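Local coordinates for Lmaj004144AAA protein (Leishmania major, PDB 1Y63) that probably acts as an adenylate kinase with additional ATPase activity, transferring phosphate between nucleotides and serving late maturation of the small ribosomal subunit, at residues Ser25-Ile30 with Val87-Ser92; Lys9-Leu14 with Asp35-Leu40. One frame throughout, in Å; residues are numbered along the deposited sequence. Where two conformers were deposited one is given.

Contact 1 of 2, residues Ser25-Ile30 with Val87-Ser92; sequences SMAEMI and VVDYHS. With MN (manganese (II) ion), chain C; ADP (adenosine-5'-diphosphate), chain Q.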
# COMPACT_ATOMS: atom_id res chain seq x y z
N SER A 25 -6.80 -5.64 3.05
CA SER A 25 -8.10 -5.52 3.71
C SER A 25 -8.64 -4.09 3.63
O SER A 25 -9.82 -3.87 3.34
CB SER A 25 -8.02 -5.98 5.15
OG SER A 25 -7.65 -7.34 5.21
N MET A 26 -7.78 -3.12 3.91
CA MET A 26 -8.19 -1.71 3.84
C MET A 26 -8.49 -1.29 2.42
O MET A 26 -9.48 -0.62 2.16
CB MET A 26 -7.18 -0.78 4.46
CG MET A 26 -7.69 0.66 4.50
SD MET A 26 -6.55 1.77 5.34
CE MET A 26 -6.81 1.25 7.03
N ALA A 27 -7.66 -1.71 1.47
CA ALA A 27 -7.89 -1.35 0.07
C ALA A 27 -9.23 -1.94 -0.43
O ALA A 27 -9.95 -1.30 -1.21
CB ALA A 27 -6.76 -1.81 -0.79
N GLU A 28 -9.54 -3.17 0.00
CA GLU A 28 -10.81 -3.75 -0.39
C GLU A 28 -11.98 -3.06 0.26
O GLU A 28 -13.04 -2.89 -0.35
CB GLU A 28 -10.82 -5.26 -0.17
CG GLU A 28 -9.79 -5.99 -1.04
CD GLU A 28 -10.20 -6.15 -2.50
OE1 GLU A 28 -11.18 -5.54 -2.97
OE2 GLU A 28 -9.51 -6.91 -3.20
N MET A 29 -11.82 -2.61 1.50
CA MET A 29 -12.85 -1.77 2.12
C MET A 29 -13.09 -0.47 1.36
O MET A 29 -14.24 -0.08 1.13
CB MET A 29 -12.51 -1.47 3.56
CG MET A 29 -13.59 -0.69 4.25
SD MET A 29 -13.36 -0.23 5.98
CE MET A 29 -14.01 -1.66 6.82
N ILE A 30 -12.02 0.18 0.94
CA ILE A 30 -12.13 1.37 0.13
C ILE A 30 -12.84 1.07 -1.20
O ILE A 30 -13.76 1.79 -1.61
CB ILE A 30 -10.73 1.99 -0.09
CG1 ILE A 30 -10.20 2.58 1.22
CG2 ILE A 30 -10.74 3.02 -1.21
CD1 ILE A 30 -8.71 2.85 1.22
N VAL A 87 -6.92 2.63 -5.90
CA VAL A 87 -6.30 2.39 -4.59
C VAL A 87 -5.25 1.30 -4.78
O VAL A 87 -5.56 0.15 -5.11
CB VAL A 87 -7.33 2.08 -3.45
CG1 VAL A 87 -8.27 0.90 -3.79
CG2 VAL A 87 -6.61 1.85 -2.12
N VAL A 88 -4.01 1.71 -4.65
CA VAL A 88 -2.88 0.82 -4.89
C VAL A 88 -2.42 0.28 -3.54
O VAL A 88 -2.40 1.02 -2.54
CB VAL A 88 -1.73 1.57 -5.56
CG1 VAL A 88 -0.53 0.67 -5.74
CG2 VAL A 88 -2.19 2.08 -6.92
N ASP A 89 -2.05 -0.99 -3.53
CA ASP A 89 -1.77 -1.74 -2.31
C ASP A 89 -0.41 -2.40 -2.47
O ASP A 89 -0.26 -3.26 -3.33
CB ASP A 89 -2.94 -2.75 -2.22
CG ASP A 89 -2.66 -3.95 -1.40
OD1 ASP A 89 -1.69 -4.00 -0.66
OD2 ASP A 89 -3.54 -4.85 -1.48
N TYR A 90 0.60 -1.96 -1.71
CA TYR A 90 1.96 -2.55 -1.81
C TYR A 90 2.78 -2.26 -0.58
O TYR A 90 2.64 -1.19 0.00
CB TYR A 90 2.72 -2.02 -3.05
CG TYR A 90 3.90 -2.87 -3.52
CD1 TYR A 90 3.80 -4.25 -3.60
CD2 TYR A 90 5.07 -2.27 -3.98
CE1 TYR A 90 4.87 -5.02 -4.08
CE2 TYR A 90 6.12 -3.04 -4.48
CZ TYR A 90 6.01 -4.40 -4.53
OH TYR A 90 7.06 -5.15 -5.01
N HIS A 91 3.68 -3.19 -0.24
CA HIS A 91 4.51 -3.07 0.95
C HIS A 91 5.63 -2.04 0.76
O HIS A 91 6.19 -1.57 1.73
CB HIS A 91 5.08 -4.43 1.37
CG HIS A 91 6.02 -5.03 0.37
ND1 HIS A 91 5.67 -6.09 -0.44
CD2 HIS A 91 7.30 -4.73 0.07
CE1 HIS A 91 6.70 -6.41 -1.21
NE2 HIS A 91 7.70 -5.59 -0.93
N SER A 92 5.94 -1.70 -0.49
CA SER A 92 6.96 -0.71 -0.81
C SER A 92 6.32 0.49 -1.45
O SER A 92 5.21 0.42 -1.94
CB SER A 92 7.99 -1.30 -1.74
OG SER A 92 8.68 -2.38 -1.11
MN MN C . -8.94 -6.52 -5.27
PB ADP Q . -1.47 -7.09 4.20
O1B ADP Q . -0.38 -8.15 4.23
O2B ADP Q . -0.93 -5.78 4.74
O3B ADP Q . -2.18 -6.97 2.86
PA ADP Q . -4.03 -8.14 5.07
O1A ADP Q . -5.03 -7.11 4.59
O2A ADP Q . -3.87 -9.38 4.19
O3A ADP Q . -2.60 -7.49 5.31
O5' ADP Q . -4.40 -8.59 6.56
C5' ADP Q . -4.15 -9.93 6.96
C4' ADP Q . -5.26 -10.29 7.92
O4' ADP Q . -5.24 -9.39 9.02
C3' ADP Q . -6.65 -10.16 7.33
O3' ADP Q . -7.05 -11.29 6.56
C2' ADP Q . -7.48 -9.99 8.58
O2' ADP Q . -7.63 -11.23 9.25
C1' ADP Q . -6.58 -9.16 9.45
N9 ADP Q . -6.78 -7.70 9.44
C8 ADP Q . -6.35 -6.76 8.54
N7 ADP Q . -6.69 -5.51 8.94
C5 ADP Q . -7.33 -5.66 10.15
C6 ADP Q . -7.93 -4.73 11.09
N6 ADP Q . -7.89 -3.40 10.87
N1 ADP Q . -8.49 -5.27 12.20
C2 ADP Q . -8.49 -6.61 12.41
N3 ADP Q . -7.97 -7.55 11.60
C4 ADP Q . -7.39 -7.09 10.46
O HOH W 1 -10.66 -5.45 -5.54
O HOH W 2 -7.29 -7.96 -5.31
O HOH W 3 -10.14 -8.12 -6.25
O HOH W 4 -8.21 -5.97 -7.36

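Contact 2 of 2, residues Lys9-Leu14 with Asp35-Leu40; sequences KGINIL and DGFQHL. With MN (manganese (II) ion), chain C.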
# COMPACT_ATOMS: atom_id res chain seq x y z
N LYS A 9 -6.05 11.39 -14.12
CA LYS A 9 -7.41 11.90 -14.37
C LYS A 9 -8.32 11.66 -13.18
O LYS A 9 -9.40 12.22 -13.13
CB LYS A 9 -8.01 11.22 -15.59
CG LYS A 9 -7.28 11.47 -16.88
CD LYS A 9 -7.98 10.80 -18.05
CE LYS A 9 -7.07 10.74 -19.27
NZ LYS A 9 -5.91 9.83 -19.07
N GLY A 10 -7.93 10.79 -12.25
CA GLY A 10 -8.72 10.54 -11.06
C GLY A 10 -7.96 10.76 -9.77
O GLY A 10 -6.88 11.37 -9.79
N ILE A 11 -8.52 10.25 -8.68
CA ILE A 11 -7.87 10.31 -7.36
C ILE A 11 -7.20 8.97 -7.10
O ILE A 11 -7.82 7.92 -7.19
CB ILE A 11 -8.87 10.62 -6.24
CG1 ILE A 11 -9.58 11.96 -6.52
CG2 ILE A 11 -8.16 10.64 -4.88
CD1 ILE A 11 -8.67 13.15 -6.42
N ASN A 12 -5.91 9.02 -6.79
CA ASN A 12 -5.11 7.80 -6.54
C ASN A 12 -4.58 7.80 -5.12
O ASN A 12 -4.00 8.78 -4.68
CB ASN A 12 -3.93 7.72 -7.50
CG ASN A 12 -4.35 7.52 -8.93
OD1 ASN A 12 -5.40 6.96 -9.21
ND2 ASN A 12 -3.52 7.99 -9.86
N ILE A 13 -4.77 6.68 -4.45
CA ILE A 13 -4.30 6.46 -3.07
C ILE A 13 -3.36 5.28 -3.04
O ILE A 13 -3.60 4.27 -3.72
CB ILE A 13 -5.49 6.16 -2.14
CG1 ILE A 13 -6.52 7.30 -2.20
CG2 ILE A 13 -5.02 5.86 -0.70
CD1 ILE A 13 -7.79 6.93 -1.46
N LEU A 14 -2.28 5.39 -2.26
CA LEU A 14 -1.40 4.27 -1.98
C LEU A 14 -1.58 3.88 -0.53
O LEU A 14 -1.56 4.72 0.34
CB LEU A 14 0.06 4.66 -2.22
CG LEU A 14 1.13 3.61 -1.86
CD1 LEU A 14 0.94 2.34 -2.67
CD2 LEU A 14 2.51 4.22 -2.07
N ASP A 35 -16.65 5.68 -3.64
CA ASP A 35 -17.19 5.73 -5.00
C ASP A 35 -16.08 5.68 -6.03
O ASP A 35 -15.19 6.53 -6.03
CB ASP A 35 -17.98 7.02 -5.23
CG ASP A 35 -18.39 7.19 -6.69
OD1 ASP A 35 -19.09 6.31 -7.22
OD2 ASP A 35 -18.02 8.22 -7.30
N GLY A 36 -16.18 4.69 -6.92
CA GLY A 36 -15.35 4.64 -8.11
C GLY A 36 -13.90 4.25 -7.94
O GLY A 36 -13.10 4.66 -8.76
N PHE A 37 -13.57 3.48 -6.90
CA PHE A 37 -12.19 3.03 -6.69
C PHE A 37 -11.95 1.61 -7.17
O PHE A 37 -12.73 0.69 -6.86
CB PHE A 37 -11.80 3.13 -5.21
CG PHE A 37 -11.35 4.47 -4.80
CD1 PHE A 37 -12.28 5.43 -4.42
CD2 PHE A 37 -10.00 4.82 -4.82
CE1 PHE A 37 -11.87 6.69 -4.05
CE2 PHE A 37 -9.59 6.07 -4.45
CZ PHE A 37 -10.52 7.02 -4.08
N GLN A 38 -10.87 1.45 -7.93
CA GLN A 38 -10.35 0.17 -8.40
C GLN A 38 -9.11 -0.14 -7.59
O GLN A 38 -8.21 0.70 -7.49
CB GLN A 38 -9.95 0.24 -9.88
CG GLN A 38 -9.22 -1.01 -10.42
CD GLN A 38 -8.54 -0.78 -11.79
OE1 GLN A 38 -8.79 0.21 -12.45
NE2 GLN A 38 -7.66 -1.70 -12.18
N HIS A 39 -9.04 -1.36 -7.07
CA HIS A 39 -7.93 -1.85 -6.27
C HIS A 39 -6.89 -2.50 -7.16
O HIS A 39 -7.22 -3.37 -7.98
CB HIS A 39 -8.46 -2.88 -5.27
CG HIS A 39 -7.41 -3.66 -4.54
ND1 HIS A 39 -7.54 -5.01 -4.27
CD2 HIS A 39 -6.27 -3.27 -3.93
CE1 HIS A 39 -6.51 -5.42 -3.55
NE2 HIS A 39 -5.72 -4.38 -3.33
N LEU A 40 -5.65 -2.07 -7.01
CA LEU A 40 -4.50 -2.70 -7.70
C LEU A 40 -3.66 -3.34 -6.62
O LEU A 40 -3.07 -2.65 -5.78
CB LEU A 40 -3.64 -1.69 -8.44
CG LEU A 40 -4.11 -0.99 -9.70
CD1 LEU A 40 -5.09 0.13 -9.40
CD2 LEU A 40 -2.89 -0.43 -10.40
MN MN C . -8.94 -6.52 -5.27
O HOH W 4 -8.21 -5.97 -7.36
O HOH W 2 -7.29 -7.96 -5.31
O HOH W 3 -10.14 -8.12 -6.25
O HOH W 1 -10.66 -5.45 -5.54

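Contact 1 of 2, residues Ser25-Ile30 with Val87-Ser92
Two groups grip OD2 of Asp89, the residue whose CB meets Ala27 CB at 4.2 Å across this contact: the hydroxyl of Thr24 and NE2 of His39. An acidic residue at the end of the strand beside the P-loop strand, hydrogen-bonded to the P-loop threonine, is consistent with a Walker B aspartate. Helix 23-33 continues the P-loop, and its residues 25-30 run nearly antiparallel (166°) to residues 87-89, as expected where the helix of a P-loop NTPase packs on its parallel sheet.

The packing itself is apolar. Val87 straddles one turn of the helix: its CG2 lies 3.9 Å from Ala27 CB and 4.1 Å from Ile30 CD1, while CG1, placed between its own backbone N and carbonyl carbon (chi1 55°), comes within 3.8 Å of Ala27 O. Phe37 touches both Ile30 and Val87 and closes the group from strand 37-41.

On the helix, Ser25 and Glu28, whose CB atoms point away from segment 87-92, bind the ligands. Ser25 holds ADP O1A twice, through its N at 2.8 Å and its OG at 2.7 Å, so both backbone and side chain fix the alpha-phosphate. Glu28, bent at its second torsion, binds manganese through OE2 at 2.2 Å; His39 ND1 is the other protein ligand, and Glu28 OE1 accepts a bond from metal-bound water 1. Aliphatic groups of Ala27, Ile30 and Val87 thus seat the helix, while Asp89 OD2, by bonding His39 NE2, probably orients the metal-binding imidazole from the second shell.

Contact 2 of 2, residues Lys9-Leu14 with Asp35-Leu40
Ile11 opens the contact from the approach to strand 12-16, its carbonyl O lying 3.8 Å from Phe37 CE2. The two segments belong to a beta-alpha-beta crossover of the P-loop NTPase fold: strand 12-16 leads through helix 23-33 to strand 37-41, and strand 85-89 lies between the two parallel strands in the sheet. They therefore share no hydrogen bond, and a single aromatic side chain spans the gap. The side chain of Ile11 adds a looser touch, with CG2 at 4.4 Å from Phe37 CZ.

The CB of Asn12 points away from segment 35-40. Its amide is held by other parts of the chain, OD1 bonding to His86 ND1 on the intervening strand and ND2 to the carbonyls of Trp100 and Met80, which satisfies this buried group.

Ile13 returns to the Phe37 side and makes the closest approach, CD1 reaching to 3.6 Å from CE2 and 3.8 Å from CZ. Its extended second torsion (171°) carries CD1 out to the ring, and the two side chains cross at about a right angle. The first torsion of Phe37 (chi1 -84°) swings the ring back toward strand 12-16, and Asn85 of the intervening strand touches it too.

Further along strand 37-41 the character changes. His39 coordinates manganese through ND1 at 2.3 Å, with water 1 at the edge of the imidazole in its plane. The backbone joins in as well: water 4, itself a ligand of the metal, donates to His39 O at 2.9 Å.

How the contacts relate
Both contacts are buried and belong to one piece of the P-loop fold, but contact 2 lies farther from the chain centre and reaches toward the surface at Ile11. Contact 1 seats helix 23-33 on strand 85-89; contact 2 bridges strands 12-16 and 37-41 over that same strand, which hydrogen-bonds to both of them: Val88 N lies 2.8 Å from Ile13 O, and Val87 N 2.8 Å from Gln38 O. Contact 2 relies on one aromatic ring, where contact 1 relies on aliphatic methyls of Ala27, Ile30 and Val87. Their polar chemistry converges on one manganese ion, to which Glu28 from contact 1 and His39 from contact 2 are joined; nucleotide binding belongs to contact 1 alone.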